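Local coordinates for protein naphthalene dioxygenase large subunit (Rhodococcus sp., PDB 2B1X) that serves as the large subunit of a Rieske-type non-haem iron dioxygenase, carrying a [2Fe-2S] cluster in one domain and a mononuclear iron in another, at residues Asn86-Arg91 with Trp113-Thr118; Asn209-Ala214 with Ala422-Phe427. All coordinates share one frame; numbering follows the deposited sequence.

Contact 1 of 2, residues Asn86-Arg91 with Trp113-Thr118. With FES (Fe2/s2 (inorganic) cluster), chain H.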
loop_
_atom_site.group_PDB
_atom_site.type_symbol
_atom_site.label_atom_id
_atom_site.label_comp_id
_atom_site.label_asym_id
_atom_site.label_seq_id
_atom_site.Cartn_x
_atom_site.Cartn_y
_atom_site.Cartn_z
ATOM N N ASN A 86 -20.834 14.861 7.174
ATOM C CA ASN A 86 -21.379 13.525 6.977
ATOM C C ASN A 86 -21.017 12.557 8.107
ATOM O O ASN A 86 -20.393 11.500 7.887
ATOM C CB ASN A 86 -20.941 12.979 5.627
ATOM C CG ASN A 86 -21.664 11.698 5.254
ATOM O OD1 ASN A 86 -22.699 11.373 5.825
ATOM N ND2 ASN A 86 -21.091 10.943 4.312
ATOM N N ALA A 87 -21.438 12.918 9.311
ATOM C CA ALA A 87 -21.016 12.255 10.538
ATOM C C ALA A 87 -22.163 12.375 11.495
ATOM O O ALA A 87 -22.480 13.477 11.940
ATOM C CB ALA A 87 -19.744 12.918 11.118
ATOM N N CYS A 88 -22.794 11.244 11.808
ATOM C CA CYS A 88 -23.869 11.172 12.783
ATOM C C CYS A 88 -23.400 11.751 14.118
ATOM O O CYS A 88 -22.242 11.565 14.513
ATOM C CB CYS A 88 -24.302 9.707 12.962
ATOM S SG CYS A 88 -25.708 9.486 14.091
ATOM N N ARG A 89 -24.289 12.465 14.800
ATOM C CA ARG A 89 -23.956 13.175 16.024
ATOM C C ARG A 89 -23.836 12.224 17.213
ATOM O O ARG A 89 -23.363 12.615 18.262
ATOM C CB ARG A 89 -25.041 14.234 16.321
ATOM C CG ARG A 89 -25.113 15.375 15.261
ATOM C CD ARG A 89 -23.812 16.162 15.084
ATOM N NE ARG A 89 -23.310 16.687 16.357
ATOM C CZ ARG A 89 -23.698 17.837 16.925
ATOM N NH1 ARG A 89 -24.635 18.607 16.359
ATOM N NH2 ARG A 89 -23.160 18.219 18.087
ATOM N N HIS A 90 -24.279 10.987 17.026
ATOM C CA HIS A 90 -24.313 9.992 18.084
ATOM C C HIS A 90 -22.921 9.369 18.212
ATOM O O HIS A 90 -22.196 9.714 19.160
ATOM C CB HIS A 90 -25.424 8.970 17.816
ATOM C CG HIS A 90 -25.537 7.902 18.866
ATOM N ND1 HIS A 90 -25.543 6.559 18.559
ATOM C CD2 HIS A 90 -25.635 7.978 20.216
ATOM C CE1 HIS A 90 -25.653 5.856 19.673
ATOM N NE2 HIS A 90 -25.700 6.693 20.694
ATOM N N ARG A 91 -22.537 8.521 17.247
ATOM C CA ARG A 91 -21.200 7.906 17.246
ATOM C C ARG A 91 -20.401 8.183 15.967
ATOM O O ARG A 91 -19.448 7.457 15.675
ATOM C CB ARG A 91 -21.290 6.382 17.519
ATOM C CG ARG A 91 -20.048 5.758 18.218
ATOM C CD ARG A 91 -19.927 6.168 19.684
ATOM N NE ARG A 91 -20.856 5.359 20.460
ATOM C CZ ARG A 91 -21.906 5.825 21.126
ATOM N NH1 ARG A 91 -22.124 7.135 21.185
ATOM N NH2 ARG A 91 -22.712 4.965 21.780
ATOM N N TRP A 113 -30.719 6.937 14.144
ATOM C CA TRP A 113 -31.063 8.345 14.268
ATOM C C TRP A 113 -31.344 8.823 12.849
ATOM O O TRP A 113 -30.633 8.451 11.916
ATOM C CB TRP A 113 -29.891 9.131 14.849
ATOM C CG TRP A 113 -29.715 8.965 16.384
ATOM C CD1 TRP A 113 -30.143 7.934 17.153
ATOM C CD2 TRP A 113 -29.068 9.884 17.273
ATOM N NE1 TRP A 113 -29.796 8.142 18.467
ATOM C CE2 TRP A 113 -29.157 9.348 18.567
ATOM C CE3 TRP A 113 -28.459 11.140 17.107
ATOM C CZ2 TRP A 113 -28.618 9.990 19.680
ATOM C CZ3 TRP A 113 -27.925 11.777 18.213
ATOM C CH2 TRP A 113 -28.014 11.209 19.481
ATOM N N THR A 114 -32.397 9.613 12.702
ATOM C CA THR A 114 -32.899 9.986 11.381
ATOM C C THR A 114 -32.909 11.492 11.261
ATOM O O THR A 114 -33.482 12.184 12.122
ATOM C CB THR A 114 -34.336 9.425 11.234
ATOM O OG1 THR A 114 -34.280 7.993 11.382
ATOM C CG2 THR A 114 -34.885 9.641 9.810
ATOM N N TYR A 115 -32.321 11.980 10.168
ATOM C CA TYR A 115 -32.177 13.401 9.914
ATOM C C TYR A 115 -32.941 13.809 8.662
ATOM O O TYR A 115 -32.881 13.123 7.639
ATOM C CB TYR A 115 -30.696 13.790 9.776
ATOM C CG TYR A 115 -29.786 13.373 10.959
ATOM C CD1 TYR A 115 -29.234 12.097 11.020
ATOM C CD2 TYR A 115 -29.451 14.280 11.970
ATOM C CE1 TYR A 115 -28.388 11.731 12.087
ATOM C CE2 TYR A 115 -28.603 13.949 13.000
ATOM C CZ TYR A 115 -28.078 12.669 13.067
ATOM O OH TYR A 115 -27.240 12.328 14.102
ATOM N N SER A 116 -33.682 14.915 8.742
ATOM C CA SER A 116 -34.139 15.594 7.515
ATOM C C SER A 116 -32.957 16.017 6.667
ATOM O O SER A 116 -31.871 16.263 7.197
ATOM C CB SER A 116 -34.966 16.821 7.891
ATOM O OG SER A 116 -35.478 17.455 6.747
ATOM N N ASN A 117 -33.160 16.155 5.347
ATOM C CA ASN A 117 -32.111 16.732 4.495
ATOM C C ASN A 117 -31.881 18.222 4.800
ATOM O O ASN A 117 -30.926 18.842 4.344
ATOM C CB ASN A 117 -32.372 16.482 2.995
ATOM C CG ASN A 117 -33.726 16.940 2.549
ATOM O OD1 ASN A 117 -34.386 17.762 3.201
ATOM N ND2 ASN A 117 -34.165 16.406 1.414
ATOM N N THR A 118 -32.776 18.758 5.605
ATOM C CA THR A 118 -32.618 20.040 6.274
ATOM C C THR A 118 -31.412 20.019 7.270
ATOM O O THR A 118 -30.815 21.057 7.609
ATOM C CB THR A 118 -33.940 20.192 7.065
ATOM O OG1 THR A 118 -34.787 21.183 6.478
ATOM C CG2 THR A 118 -33.697 20.589 8.470
HETATM FE FE1 FES H . -25.583 5.849 16.600
HETATM FE FE2 FES H . -25.643 7.149 14.171
HETATM S S1 FES H . -27.366 6.381 15.343
HETATM S S2 FES H . -23.858 6.438 15.323
#
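H90, a ligand of the iron-sulfur cluster, sits with its CB almost on the normal of the W113 six-membered ring, 3.5 Å from that ring's centroid. Beyond this CH-pi contact the imidazole continues over the same indole as an offset stack, the H90 ring and the W113 six-membered ring having centroids 4.8 Å apart and planes 29° from parallel. With CG anti to the backbone N (chi1 -180°), H90 carries its imidazole over the CZ2 end of the indole and turns ND1 to FE1 at 2.1 Å. NH1 of R91 lies over the opposite face of the imidazole near its rim, and the R91 guanidinium is salt-bridged to E421 and D208 of the second subunit. H90 NE2 is hydrogen-bonded to the same E421.

The other iron is held by C88, whose SG lies 2.3 Å from FE2. Y115 reaches in from strand 114-116 and places its hydroxyl beside this sulfur, C88 SG to Y115 OH being 3.2 Å, with SG near the plane of the phenol ring at its edge. The same OH accepts a nearly straight hydrogen bond from the backbone N of R89 (3.0 Å, 167°), which holds the tyrosine hydroxyl against the 86-91 loop. C88 SG also accepts from the backbone N of H90 at 3.6 Å, a donor that may help stabilise negative charge on the sulfur. The R89 chain bends away, its NH1 hydrogen-bonded to N141 O and its NH2 in a salt bridge with E392 of the second subunit.

H111 completes the ligands of FE1 and C108 those of FE2. Two cysteines on one iron and two histidines on the other, presented by two loops of which 86-91 is one, make up the Rieske [2Fe-2S] site.

Contact 2 of 2, residues Asn209-Ala214 with Ala422-Phe427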
loop_
_atom_site.group_PDB
_atom_site.type_symbol
_atom_site.label_atom_id
_atom_site.label_comp_id
_atom_site.label_asym_id
_atom_site.label_seq_id
_atom_site.Cartn_x
_atom_site.Cartn_y
_atom_site.Cartn_z
ATOM N N ASN A 209 0.112 25.630 -12.181
ATOM C CA ASN A 209 0.037 25.508 -13.619
ATOM C C ASN A 209 -1.108 26.325 -14.225
ATOM O O ASN A 209 -0.899 27.093 -15.187
ATOM C CB ASN A 209 -0.039 24.022 -14.004
ATOM C CG ASN A 209 -0.139 23.810 -15.503
ATOM O OD1 ASN A 209 -1.173 24.051 -16.070
ATOM N ND2 ASN A 209 0.945 23.374 -16.142
ATOM N N PHE A 210 -2.308 26.187 -13.662
ATOM C CA PHE A 210 -3.469 26.870 -14.208
ATOM C C PHE A 210 -3.525 28.338 -13.810
ATOM O O PHE A 210 -4.125 29.080 -14.530
ATOM C CB PHE A 210 -4.812 26.167 -13.856
ATOM C CG PHE A 210 -5.213 25.100 -14.829
ATOM C CD1 PHE A 210 -4.529 23.885 -14.873
ATOM C CD2 PHE A 210 -6.241 25.326 -15.752
ATOM C CE1 PHE A 210 -4.887 22.873 -15.780
ATOM C CE2 PHE A 210 -6.603 24.326 -16.711
ATOM C CZ PHE A 210 -5.910 23.097 -16.727
ATOM N N VAL A 211 -2.940 28.751 -12.668
ATOM C CA VAL A 211 -3.020 30.173 -12.253
ATOM C C VAL A 211 -2.319 31.124 -13.279
ATOM O O VAL A 211 -2.748 32.273 -13.510
ATOM C CB VAL A 211 -2.586 30.423 -10.725
ATOM C CG1 VAL A 211 -1.040 30.404 -10.525
ATOM C CG2 VAL A 211 -3.212 31.743 -10.147
ATOM N N GLY A 212 -1.285 30.628 -13.953
ATOM C CA GLY A 212 -0.443 31.531 -14.714
ATOM C C GLY A 212 0.310 30.959 -15.893
ATOM O O GLY A 212 0.863 31.716 -16.669
ATOM N N ASP A 213 0.283 29.646 -16.078
ATOM C CA ASP A 213 1.301 29.020 -16.950
ATOM C C ASP A 213 0.819 28.632 -18.348
ATOM O O ASP A 213 0.182 27.583 -18.526
ATOM C CB ASP A 213 1.885 27.789 -16.216
ATOM C CG ASP A 213 3.220 27.317 -16.812
ATOM O OD1 ASP A 213 3.430 27.325 -18.038
ATOM O OD2 ASP A 213 4.121 26.905 -16.096
ATOM N N ALA A 214 1.101 29.488 -19.326
ATOM C CA ALA A 214 0.948 29.161 -20.723
ATOM C C ALA A 214 2.272 28.647 -21.292
ATOM O O ALA A 214 2.280 27.838 -22.222
ATOM C CB ALA A 214 0.500 30.394 -21.482
ATOM N N ALA A 422 4.041 36.261 -12.593
ATOM C CA ALA A 422 3.461 37.137 -11.561
ATOM C C ALA A 422 2.258 36.491 -10.846
ATOM O O ALA A 422 2.115 36.596 -9.606
ATOM C CB ALA A 422 3.084 38.508 -12.140
ATOM N N ASN A 423 1.415 35.799 -11.605
ATOM C CA ASN A 423 0.286 35.063 -11.011
ATOM C C ASN A 423 0.705 33.955 -10.053
ATOM O O ASN A 423 0.155 33.865 -8.946
ATOM C CB ASN A 423 -0.643 34.506 -12.081
ATOM C CG ASN A 423 -1.370 35.587 -12.822
ATOM O OD1 ASN A 423 -1.204 36.801 -12.518
ATOM N ND2 ASN A 423 -2.204 35.177 -13.822
ATOM N N GLN A 424 1.669 33.134 -10.455
ATOM C CA GLN A 424 2.186 32.062 -9.572
ATOM C C GLN A 424 2.805 32.638 -8.288
ATOM O O GLN A 424 2.643 32.079 -7.200
ATOM C CB GLN A 424 3.219 31.189 -10.299
ATOM C CG GLN A 424 2.693 30.435 -11.557
ATOM C CD GLN A 424 2.769 31.217 -12.888
ATOM O OE1 GLN A 424 2.451 32.403 -12.949
ATOM N NE2 GLN A 424 3.172 30.527 -13.953
ATOM N N ARG A 425 3.481 33.786 -8.431
ATOM C CA ARG A 425 4.106 34.449 -7.296
ATOM C C ARG A 425 3.083 34.971 -6.290
ATOM O O ARG A 425 3.289 34.859 -5.089
ATOM C CB ARG A 425 4.961 35.616 -7.791
ATOM C CG ARG A 425 6.360 35.149 -8.311
ATOM C CD ARG A 425 7.391 36.264 -8.243
ATOM N NE ARG A 425 7.041 37.143 -9.292
ATOM C CZ ARG A 425 6.779 38.433 -9.215
ATOM N NH1 ARG A 425 6.879 39.148 -8.092
ATOM N NH2 ARG A 425 6.432 39.015 -10.337
ATOM N N ASN A 426 2.026 35.599 -6.809
ATOM C CA ASN A 426 0.884 36.061 -6.020
ATOM C C ASN A 426 0.164 34.911 -5.311
ATOM O O ASN A 426 -0.287 35.046 -4.188
ATOM C CB ASN A 426 -0.092 36.794 -6.956
ATOM C CG ASN A 426 -1.323 37.336 -6.245
ATOM O OD1 ASN A 426 -1.224 38.173 -5.359
ATOM N ND2 ASN A 426 -2.498 36.877 -6.660
ATOM N N PHE A 427 0.047 33.775 -5.980
ATOM C CA PHE A 427 -0.632 32.627 -5.399
ATOM C C PHE A 427 0.202 32.139 -4.202
ATOM O O PHE A 427 -0.323 31.920 -3.113
ATOM C CB PHE A 427 -0.784 31.545 -6.483
ATOM C CG PHE A 427 -1.332 30.235 -5.978
ATOM C CD1 PHE A 427 -2.669 29.930 -6.151
ATOM C CD2 PHE A 427 -0.485 29.291 -5.388
ATOM C CE1 PHE A 427 -3.192 28.708 -5.717
ATOM C CE2 PHE A 427 -1.007 28.065 -4.932
ATOM C CZ PHE A 427 -2.370 27.779 -5.134
HETATM O O HOH W 1 4.267 31.112 -16.685
HETATM O O HOH W 2 4.243 27.742 -13.600
#
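The bent side chain of Q424 lays its amide against the backbone of G212, with OE1 3.5 Å from G212 CA and NE2 3.5 Å from G212 C. The absence of a side chain on this glycine lets the amide come so close. The bend at chi2 (88°) brings the end of Q424 to G212 and D213. From there NE2 donates to two waters. One, 3.0 Å from NE2 of Q424, donates in turn to D213 OD2 (water to OD2 2.6 Å); the other makes a weak bond to G212 O.

N423 points toward 209-214 and grips the V211 carbonyl. Its ND2 donates to V211 O at 3.0 Å, arriving somewhat tilted from the carbonyl plane, and the same nitrogen also donates to L251 O, so one amide nitrogen joins the V211 carbonyl to that of L251 in strand 250-254. V211 fills the apolar part of the interface. CG1 stands between its backbone N and carbonyl carbon (chi1 77°), and this turns the methyl onto Q424 CA (3.8 Å), while V211 CG1 also meets F427 CB at 4.2 Å. T297 of strand 293-298 touches both V211 and F427.

D213, joined to Q424 through water, has its main polar partners elsewhere: OD1 accepts from the backbone N of H216, a ligand of the mononuclear iron, and OD2 bonds to NE2 of H111 of the third subunit. The side chain of D213 is about 7 Å from the bound iron (III) ion. An aspartate joining a cluster histidine of one subunit to the iron site of its neighbour is the bridge known from Rieske oxygenases; here Q424 of helix 422-436 reaches that aspartate through a water, in the catalytic domain.

Overall arrangement
Contact 1 closes first along the chain, within the Rieske domain, and contact 2 follows within the catalytic domain, where it brings helix 204-212 against helix 422-436. They lie on opposite sides of the chain's centre, their own centres 41 Å apart and their nearest atoms about 26 Å apart. In the six-chain assembly contact 1 meets the second subunit, and contact 2 the third, through N209 and D213. E421 and D208 of the second subunit, which meet contact 1, are the residues just before the two segments of contact 2. The cluster region of one large subunit thus faces the iron site of another, consistent with electron transfer between neighbouring subunits.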